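Side-chain contacts in angiotensin-converting enzyme (Anopheles gambiae, PDB 6S1Y), which probably acts as a zinc-dependent peptidase of the angiotensin-converting enzyme family, removing dipeptides from the C termini of peptide substrates: residues Y154-W159 with V473-Q478; Q367-H370 with F375-G378; T397-K402 with A515-K520. All coordinates share one frame; numbering follows the deposited sequence.

Contact 1: Y154-W159 with V473-Q478; sequences YYWVQW and VVRTEQ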
loop_
_atom_site.group_PDB
_atom_site.type_symbol
_atom_site.label_atom_id
_atom_site.label_comp_id
_atom_site.label_asym_id
_atom_site.label_seq_id
_atom_site.Cartn_x
_atom_site.Cartn_y
_atom_site.Cartn_z
ATOM N N TYR A 154 -3.759 -22.283 13.402
ATOM C CA TYR A 154 -4.481 -23.063 12.399
ATOM C C TYR A 154 -4.797 -22.216 11.171
ATOM O O TYR A 154 -4.495 -22.605 10.038
ATOM C CB TYR A 154 -5.773 -23.642 13.007
ATOM C CG TYR A 154 -6.795 -24.138 11.985
ATOM C CD1 TYR A 154 -6.702 -25.409 11.446
ATOM C CD2 TYR A 154 -7.849 -23.327 11.572
ATOM C CE1 TYR A 154 -7.625 -25.861 10.518
ATOM C CE2 TYR A 154 -8.775 -23.770 10.652
ATOM C CZ TYR A 154 -8.662 -25.048 10.129
ATOM O OH TYR A 154 -9.585 -25.499 9.196
ATOM N N TYR A 155 -5.374 -21.032 11.367
ATOM C CA TYR A 155 -5.747 -20.247 10.200
ATOM C C TYR A 155 -4.525 -19.727 9.467
ATOM O O TYR A 155 -4.539 -19.591 8.243
ATOM C CB TYR A 155 -6.666 -19.092 10.583
ATOM C CG TYR A 155 -8.084 -19.531 10.926
ATOM C CD1 TYR A 155 -8.951 -20.052 9.953
ATOM C CD2 TYR A 155 -8.560 -19.417 12.229
ATOM C CE1 TYR A 155 -10.242 -20.447 10.279
ATOM C CE2 TYR A 155 -9.832 -19.819 12.559
ATOM C CZ TYR A 155 -10.676 -20.324 11.591
ATOM O OH TYR A 155 -11.944 -20.704 11.964
ATOM N N TRP A 156 -3.469 -19.371 10.199
ATOM C CA TRP A 156 -2.236 -18.944 9.534
ATOM C C TRP A 156 -1.730 -20.048 8.615
ATOM O O TRP A 156 -1.469 -19.816 7.428
ATOM C CB TRP A 156 -1.190 -18.561 10.578
ATOM C CG TRP A 156 0.034 -17.905 10.031
ATOM C CD1 TRP A 156 0.361 -16.582 10.116
ATOM C CD2 TRP A 156 1.110 -18.536 9.333
ATOM N NE1 TRP A 156 1.588 -16.349 9.509
ATOM C CE2 TRP A 156 2.063 -17.532 9.023
ATOM C CE3 TRP A 156 1.371 -19.857 8.935
ATOM C CZ2 TRP A 156 3.234 -17.802 8.314
ATOM C CZ3 TRP A 156 2.549 -20.127 8.227
ATOM C CH2 TRP A 156 3.464 -19.105 7.934
ATOM N N VAL A 157 -1.656 -21.277 9.142
ATOM C CA VAL A 157 -1.197 -22.425 8.360
ATOM C C VAL A 157 -2.118 -22.698 7.172
ATOM O O VAL A 157 -1.654 -22.944 6.050
ATOM C CB VAL A 157 -1.072 -23.664 9.259
ATOM C CG1 VAL A 157 -0.850 -24.932 8.410
ATOM C CG2 VAL A 157 0.065 -23.453 10.276
ATOM N N GLN A 158 -3.434 -22.691 7.404
ATOM C CA GLN A 158 -4.389 -22.850 6.311
ATOM C C GLN A 158 -4.156 -21.817 5.218
ATOM O O GLN A 158 -4.070 -22.155 4.031
ATOM C CB GLN A 158 -5.810 -22.723 6.846
ATOM C CG GLN A 158 -6.238 -23.895 7.706
ATOM C CD GLN A 158 -6.571 -25.114 6.887
ATOM O OE1 GLN A 158 -7.236 -25.021 5.839
ATOM N NE2 GLN A 158 -6.125 -26.270 7.352
ATOM N N TRP A 159 -4.056 -20.544 5.602
ATOM C CA TRP A 159 -3.953 -19.485 4.607
ATOM C C TRP A 159 -2.713 -19.660 3.739
ATOM O O TRP A 159 -2.796 -19.639 2.503
ATOM C CB TRP A 159 -3.931 -18.107 5.282
ATOM C CG TRP A 159 -3.683 -17.024 4.267
ATOM C CD1 TRP A 159 -2.516 -16.355 4.037
ATOM C CD2 TRP A 159 -4.624 -16.524 3.302
ATOM N NE1 TRP A 159 -2.666 -15.469 2.993
ATOM C CE2 TRP A 159 -3.955 -15.546 2.536
ATOM C CE3 TRP A 159 -5.972 -16.801 3.024
ATOM C CZ2 TRP A 159 -4.585 -14.848 1.513
ATOM C CZ3 TRP A 159 -6.591 -16.115 2.010
ATOM C CH2 TRP A 159 -5.896 -15.155 1.255
ATOM N N VAL A 473 4.987 -21.871 12.897
ATOM C CA VAL A 473 5.397 -23.262 12.759
ATOM C C VAL A 473 6.633 -23.269 11.871
ATOM O O VAL A 473 6.917 -22.303 11.159
ATOM C CB VAL A 473 4.309 -24.150 12.130
ATOM C CG1 VAL A 473 3.060 -24.214 13.011
ATOM C CG2 VAL A 473 3.982 -23.633 10.730
ATOM N N VAL A 474 7.335 -24.397 11.870
ATOM C CA VAL A 474 8.490 -24.548 11.003
ATOM C C VAL A 474 8.037 -24.616 9.554
ATOM O O VAL A 474 7.112 -25.361 9.221
ATOM C CB VAL A 474 9.284 -25.802 11.403
ATOM C CG1 VAL A 474 10.405 -26.073 10.416
ATOM C CG2 VAL A 474 9.833 -25.637 12.818
ATOM N N ARG A 475 8.674 -23.822 8.693
ATOM C CA ARG A 475 8.486 -23.881 7.245
ATOM C C ARG A 475 9.721 -24.503 6.588
ATOM O O ARG A 475 10.805 -24.555 7.181
ATOM C CB ARG A 475 8.224 -22.482 6.650
ATOM C CG ARG A 475 7.117 -21.661 7.358
ATOM C CD ARG A 475 5.740 -22.303 7.284
ATOM N NE ARG A 475 5.094 -22.101 5.996
ATOM C CZ ARG A 475 4.031 -22.774 5.584
ATOM N NH1 ARG A 475 3.521 -23.729 6.356
ATOM N NH2 ARG A 475 3.487 -22.511 4.398
ATOM N N THR A 476 9.559 -24.946 5.338
ATOM C CA THR A 476 10.642 -25.558 4.573
ATOM C C THR A 476 10.616 -25.019 3.147
ATOM O O THR A 476 9.728 -24.235 2.773
ATOM C CB THR A 476 10.528 -27.094 4.549
ATOM O OG1 THR A 476 9.398 -27.476 3.750
ATOM C CG2 THR A 476 10.379 -27.651 5.971
ATOM N N GLU A 477 11.578 -25.464 2.324
ATOM C CA GLU A 477 11.548 -25.102 0.914
ATOM C C GLU A 477 10.427 -25.801 0.155
ATOM O O GLU A 477 10.147 -25.416 -0.980
ATOM C CB GLU A 477 12.875 -25.400 0.251
ATOM C CG GLU A 477 13.974 -24.412 0.649
ATOM C CD GLU A 477 13.648 -22.986 0.230
ATOM O OE1 GLU A 477 12.743 -22.798 -0.622
ATOM O OE2 GLU A 477 14.278 -22.054 0.755
ATOM N N GLN A 478 9.761 -26.790 0.748
ATOM C CA GLN A 478 8.560 -27.328 0.118
ATOM C C GLN A 478 7.390 -26.358 0.238
ATOM O O GLN A 478 6.465 -26.413 -0.576
ATOM C CB GLN A 478 8.181 -28.671 0.739
ATOM C CG GLN A 478 9.193 -29.776 0.465
ATOM C CD GLN A 478 9.164 -30.853 1.533
ATOM O OE1 GLN A 478 10.206 -31.221 2.088
ATOM N NE2 GLN A 478 7.963 -31.361 1.835
#
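Trp156 and Val157, neighbours on helix 149-163, meet Arg475 and Val473; the helical enzyme here packs a helix against the loop leading into a short, weakly bonded strand about 475-476, which pairs in parallel with 602-603. Trp156 comes first. Its CG stands anti to the backbone N (chi1 -171°), which, with chi2 at 106°, brings the six-membered ring to Arg475, and the outer edge of that ring, CZ3 and CH2, does the touching. Trp156 CZ3 lies 3.9 Å from Arg475 NE. The indole and guanidinium planes are almost perpendicular (89°), with the indole edge directed at one guanidinium face, so this is not a flat stack of the arginine on the ring. The in-plane polar directions of the guanidinium remain available to other partners: Arg475 NH2 forms a salt bridge with Asp481, and NH1 is hydrogen-bonded to Asn161 OD1 further along the same helix. Such bonds would hold the group upright against the indole. Trp460 of helix 455-467 touches both Trp156 and Arg475, adding a second helix to the packing. Next along the helix, Val157 supplies a single methyl, CG2, and its branches lie roughly at right angles to those of Val473. Both methyls of Val473 receive it: Val157 CG2 is 3.9 Å from Val473 CG2 and 4.1 Å from Val473 CG1.

Contact 2: Q367-H370 with F375-G378; sequences QYQH and FRGG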
loop_
_atom_site.group_PDB
_atom_site.type_symbol
_atom_site.label_atom_id
_atom_site.label_comp_id
_atom_site.label_asym_id
_atom_site.label_seq_id
_atom_site.Cartn_x
_atom_site.Cartn_y
_atom_site.Cartn_z
ATOM N N GLN A 367 -7.882 14.977 -10.080
ATOM C CA GLN A 367 -7.084 16.196 -10.184
ATOM C C GLN A 367 -6.236 16.241 -11.451
ATOM O O GLN A 367 -5.891 17.333 -11.913
ATOM C CB GLN A 367 -6.174 16.349 -8.962
ATOM C CG GLN A 367 -6.917 16.685 -7.684
ATOM C CD GLN A 367 -7.515 18.087 -7.719
ATOM O OE1 GLN A 367 -6.880 19.024 -8.192
ATOM N NE2 GLN A 367 -8.732 18.227 -7.213
ATOM N N TYR A 368 -5.855 15.099 -12.017
ATOM C CA TYR A 368 -5.007 15.130 -13.202
ATOM C C TYR A 368 -5.689 14.574 -14.454
ATOM O O TYR A 368 -5.025 14.394 -15.478
ATOM C CB TYR A 368 -3.670 14.408 -12.935
ATOM C CG TYR A 368 -3.675 12.915 -12.609
ATOM C CD1 TYR A 368 -4.354 11.992 -13.403
ATOM C CD2 TYR A 368 -2.924 12.419 -11.537
ATOM C CE1 TYR A 368 -4.321 10.619 -13.110
ATOM C CE2 TYR A 368 -2.890 11.058 -11.237
ATOM C CZ TYR A 368 -3.577 10.161 -12.030
ATOM O OH TYR A 368 -3.527 8.815 -11.734
ATOM N N GLN A 369 -7.002 14.345 -14.413
ATOM C CA GLN A 369 -7.685 13.752 -15.557
ATOM C C GLN A 369 -7.717 14.664 -16.779
ATOM O O GLN A 369 -7.995 14.175 -17.880
ATOM C CB GLN A 369 -9.105 13.354 -15.177
ATOM C CG GLN A 369 -10.030 14.485 -14.801
ATOM C CD GLN A 369 -11.440 13.986 -14.550
ATOM O OE1 GLN A 369 -11.750 12.825 -14.821
ATOM N NE2 GLN A 369 -12.296 14.849 -14.032
ATOM N N HIS A 370 -7.422 15.957 -16.622
ATOM C CA HIS A 370 -7.307 16.865 -17.756
ATOM C C HIS A 370 -5.981 16.733 -18.489
ATOM O O HIS A 370 -5.798 17.378 -19.524
ATOM C CB HIS A 370 -7.453 18.313 -17.283
ATOM C CG HIS A 370 -6.301 18.771 -16.449
ATOM N ND1 HIS A 370 -6.290 18.663 -15.072
ATOM C CD2 HIS A 370 -5.094 19.285 -16.799
ATOM C CE1 HIS A 370 -5.137 19.122 -14.609
ATOM N NE2 HIS A 370 -4.392 19.500 -15.635
ATOM N N PHE A 375 0.540 11.295 -18.842
ATOM C CA PHE A 375 0.814 12.031 -17.615
ATOM C C PHE A 375 -0.228 11.754 -16.535
ATOM O O PHE A 375 -0.125 12.308 -15.433
ATOM C CB PHE A 375 0.867 13.540 -17.875
ATOM C CG PHE A 375 2.100 14.003 -18.608
ATOM C CD1 PHE A 375 3.171 13.154 -18.839
ATOM C CD2 PHE A 375 2.188 15.309 -19.059
ATOM C CE1 PHE A 375 4.310 13.607 -19.509
ATOM C CE2 PHE A 375 3.318 15.762 -19.742
ATOM C CZ PHE A 375 4.374 14.918 -19.958
ATOM N N ARG A 376 -1.222 10.918 -16.825
ATOM C CA ARG A 376 -2.266 10.606 -15.852
ATOM C C ARG A 376 -1.788 9.475 -14.937
ATOM O O ARG A 376 -2.241 8.330 -15.003
ATOM C CB ARG A 376 -3.570 10.269 -16.573
ATOM C CG ARG A 376 -4.194 11.480 -17.246
ATOM C CD ARG A 376 -5.400 11.144 -18.088
ATOM N NE ARG A 376 -6.591 10.877 -17.302
ATOM C CZ ARG A 376 -7.817 10.795 -17.812
ATOM N NH1 ARG A 376 -7.992 10.977 -19.116
ATOM N NH2 ARG A 376 -8.867 10.532 -17.021
ATOM N N GLY A 377 -0.826 9.836 -14.084
ATOM C CA GLY A 377 -0.319 8.982 -13.027
ATOM C C GLY A 377 0.308 9.830 -11.936
ATOM O O GLY A 377 0.380 11.058 -12.034
ATOM N N GLY A 378 0.787 9.155 -10.887
ATOM C CA GLY A 378 1.490 9.852 -9.824
ATOM C C GLY A 378 2.831 10.410 -10.276
ATOM O O GLY A 378 3.413 9.976 -11.262
HETATM O O HOH W 1 -4.201 7.239 -13.666
#
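Within the helix-loop-helix unit that carries the zinc ligands, Tyr368 of helix 349-368 folds its ring against the backbone of Arg376 and Gly377, in the loop leading to helix 381-395. Its CG sits between the backbone N and the carbonyl carbon (chi1 63°), a turn that carries the ring across to the loop. Gly377 N lies over one face, toward the rim, 3.4 Å from Tyr368 CZ. Beside it, CE1 of Tyr368 comes within 3.3 Å of Arg376 C, and CE2 within 3.4 Å of Gly377 O. Arg376 is the centre of an inverse gamma turn, so the ring rests on a sharp bend in the chain. The hydroxyl is held by more than packing: Tyr368 OH donates to a water at 2.6 Å, and that water donates to Arg376 O, also at 2.6 Å. The same hydroxyl is hydrogen-bonded to His384 NE2. The Arg376 side chain runs back alongside Tyr368 O and Gln369, bending at chi3 (76°). Gln369 O is centred over one face of the Arg376 guanidinium, 3.4 Å from Arg376 NH1 with an angle too poor for a hydrogen bond, while Gln369 CB rests near Arg376 NH2. NH2 is hydrogen-bonded to Ala335 O and Gln369 NE2 to Asp337 OD1, both partners lying between strands 329-332 and 339-342. Through His384, Tyr368 is bonded to the neighbour of a zinc ligand, Glu385, and probably belongs to the outer shell of the site, as in gluzincins, where an HExxH helix and a glutamate from the following helix share the metal.

Contact 3: T397-K402 with A515-K520; sequences TPKHLK and AGEYVK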
loop_
_atom_site.group_PDB
_atom_site.type_symbol
_atom_site.label_atom_id
_atom_site.label_comp_id
_atom_site.label_asym_id
_atom_site.label_seq_id
_atom_site.Cartn_x
_atom_site.Cartn_y
_atom_site.Cartn_z
ATOM N N THR A 397 -6.405 11.865 14.618
ATOM C CA THR A 397 -6.188 12.650 15.821
ATOM C C THR A 397 -7.420 12.629 16.720
ATOM O O THR A 397 -8.558 12.575 16.237
ATOM C CB THR A 397 -5.867 14.099 15.484
ATOM O OG1 THR A 397 -6.983 14.672 14.795
ATOM C CG2 THR A 397 -4.620 14.187 14.632
ATOM N N PRO A 398 -7.219 12.661 18.040
ATOM C CA PRO A 398 -8.357 12.884 18.939
ATOM C C PRO A 398 -9.154 14.130 18.587
ATOM O O PRO A 398 -10.386 14.105 18.633
ATOM C CB PRO A 398 -7.690 12.993 20.315
ATOM C CG PRO A 398 -6.443 12.221 20.190
ATOM C CD PRO A 398 -5.957 12.467 18.778
ATOM N N LYS A 399 -8.481 15.215 18.207
ATOM C CA LYS A 399 -9.173 16.439 17.804
ATOM C C LYS A 399 -10.262 16.153 16.769
ATOM O O LYS A 399 -11.436 16.465 16.984
ATOM C CB LYS A 399 -8.141 17.428 17.256
ATOM C CG LYS A 399 -8.705 18.691 16.674
ATOM C CD LYS A 399 -7.587 19.531 16.050
ATOM C CE LYS A 399 -6.640 20.081 17.112
ATOM N NZ LYS A 399 -5.404 20.657 16.502
ATOM N N HIS A 400 -9.890 15.539 15.642
ATOM C CA HIS A 400 -10.853 15.319 14.566
ATOM C C HIS A 400 -11.949 14.347 14.981
ATOM O O HIS A 400 -13.139 14.579 14.710
ATOM C CB HIS A 400 -10.134 14.804 13.322
ATOM C CG HIS A 400 -11.009 14.726 12.111
ATOM N ND1 HIS A 400 -11.168 15.785 11.243
ATOM C CD2 HIS A 400 -11.791 13.727 11.637
ATOM C CE1 HIS A 400 -12.007 15.438 10.278
ATOM N NE2 HIS A 400 -12.401 14.196 10.498
ATOM N N LEU A 401 -11.578 13.247 15.631
ATOM C CA LEU A 401 -12.579 12.263 16.022
ATOM C C LEU A 401 -13.585 12.854 16.993
ATOM O O LEU A 401 -14.729 12.399 17.054
ATOM C CB LEU A 401 -11.893 11.051 16.643
ATOM C CG LEU A 401 -10.888 10.360 15.714
ATOM C CD1 LEU A 401 -9.973 9.427 16.491
ATOM C CD2 LEU A 401 -11.650 9.624 14.593
ATOM N N LYS A 402 -13.168 13.845 17.785
ATOM C CA LYS A 402 -14.116 14.539 18.657
ATOM C C LYS A 402 -15.048 15.425 17.835
ATOM O O LYS A 402 -16.271 15.368 17.997
ATOM C CB LYS A 402 -13.361 15.340 19.722
ATOM C CG LYS A 402 -12.953 14.503 20.937
ATOM C CD LYS A 402 -12.577 15.359 22.149
ATOM C CE LYS A 402 -11.103 15.733 22.147
ATOM N NZ LYS A 402 -10.855 17.039 22.839
ATOM N N ALA A 515 -2.133 25.097 7.370
ATOM C CA ALA A 515 -3.376 25.257 8.119
ATOM C C ALA A 515 -3.183 25.955 9.459
ATOM O O ALA A 515 -4.150 26.063 10.222
ATOM C CB ALA A 515 -4.036 23.895 8.355
ATOM N N GLY A 516 -1.977 26.428 9.770
ATOM C CA GLY A 516 -1.730 26.987 11.092
ATOM C C GLY A 516 -1.864 25.982 12.216
ATOM O O GLY A 516 -2.209 26.354 13.343
ATOM N N GLU A 517 -1.592 24.706 11.934
ATOM C CA GLU A 517 -1.733 23.636 12.903
ATOM C C GLU A 517 -0.404 23.106 13.414
ATOM O O GLU A 517 -0.407 22.308 14.356
ATOM C CB GLU A 517 -2.531 22.469 12.288
ATOM C CG GLU A 517 -4.011 22.737 12.156
ATOM C CD GLU A 517 -4.679 22.739 13.482
ATOM O OE1 GLU A 517 -5.091 21.644 13.936
ATOM O OE2 GLU A 517 -4.759 23.828 14.094
ATOM N N TYR A 518 0.720 23.510 12.822
ATOM C CA TYR A 518 2.015 22.968 13.207
ATOM C C TYR A 518 3.061 24.063 13.331
ATOM O O TYR A 518 3.379 24.744 12.350
ATOM C CB TYR A 518 2.509 21.926 12.193
ATOM C CG TYR A 518 3.980 21.608 12.361
ATOM C CD1 TYR A 518 4.441 20.931 13.493
ATOM C CD2 TYR A 518 4.912 21.995 11.405
ATOM C CE1 TYR A 518 5.789 20.647 13.667
ATOM C CE2 TYR A 518 6.266 21.716 11.572
ATOM C CZ TYR A 518 6.694 21.032 12.711
ATOM O OH TYR A 518 8.030 20.733 12.894
ATOM N N VAL A 519 3.645 24.182 14.517
ATOM C CA VAL A 519 4.841 24.988 14.731
ATOM C C VAL A 519 5.898 24.108 15.386
ATOM O O VAL A 519 5.630 23.467 16.412
ATOM C CB VAL A 519 4.554 26.219 15.615
ATOM C CG1 VAL A 519 5.828 27.009 15.837
ATOM C CG2 VAL A 519 3.469 27.076 14.984
ATOM N N LYS A 520 7.092 24.084 14.807
ATOM C CA LYS A 520 8.179 23.301 15.375
ATOM C C LYS A 520 8.472 23.764 16.797
ATOM O O LYS A 520 8.581 24.966 17.066
ATOM C CB LYS A 520 9.427 23.420 14.506
ATOM C CG LYS A 520 10.474 22.353 14.782
ATOM C CD LYS A 520 11.617 22.449 13.788
ATOM C CE LYS A 520 12.948 22.045 14.415
ATOM N NZ LYS A 520 13.221 20.589 14.281
#
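Lys399 and Glu517 carry this surface contact alone, joining the short helix 398-403 to the loop that follows helix 495-514. The two side chains approach from opposite directions and meet at their charged groups. Lys399 NZ donates to Glu517 OE1 at 2.8 Å, making a salt bridge. The bond uses one carboxylate oxygen: Glu517 OE2 stays 4.0 Å from Lys399 NZ. The ammonium reaches OE1 on its syn side, 20° out of the carboxylate plane. Lys399 starts out extended, with CG anti to the backbone N, and bends at chi3 (-68°), whereas Glu517 turns at chi2 (-71°); the two chains span between them a backbone gap of 11.5 Å (Lys399 CA to Glu517 CA), and the bends steer NZ and OE1 together.

Neither charged group depends on the other alone. Lys399 NZ is also hydrogen-bonded to Asn529 O, and Glu517 OE1 to Asp531 N, so one strip of chain next to the Cys512-Cys530 disulfide serves both partners. With two bonds converging on it, OE1 is probably the more polarised of the carboxylate oxygens, and the backbone N-H would help to keep the group ionised.

Each residue also follows closely on a helix boundary. Thr397 is the N-cap of the lysine's helix, its OG1 accepting from His400 N at 3.1 Å, which fixes the first turn from which Lys399 projects. On the other side Gly516, with positive phi, ends helix 495-514 just before Glu517. The arrangement is that of a surface salt bridge between the first turn of a helix, whose N-cap is Thr397, and the residue just after the Schellman motif at Gly516 that closes helix 495-514.

How the contacts relate
From the N terminus, the chain first lays down helix 149-163, which contact 1 joins to the segment around strand 475-476, closing a loop of more than three hundred residues. Contact 2, nested inside that loop, is local and closes the short turn between two zinc-binding helices. Contact 3 opens after contact 2 has closed and ties helix 398-403 to the loop after helix 495-514, beyond the end of contact 1; contacts 1 and 3 therefore cross, while 2 and 3 are in series. Contact 1 lies across the chain's centre from the others, about 42 and 44 Å from contacts 2 and 3 (centre to centre). Two long-range ties cross, while a local one nests inside the first.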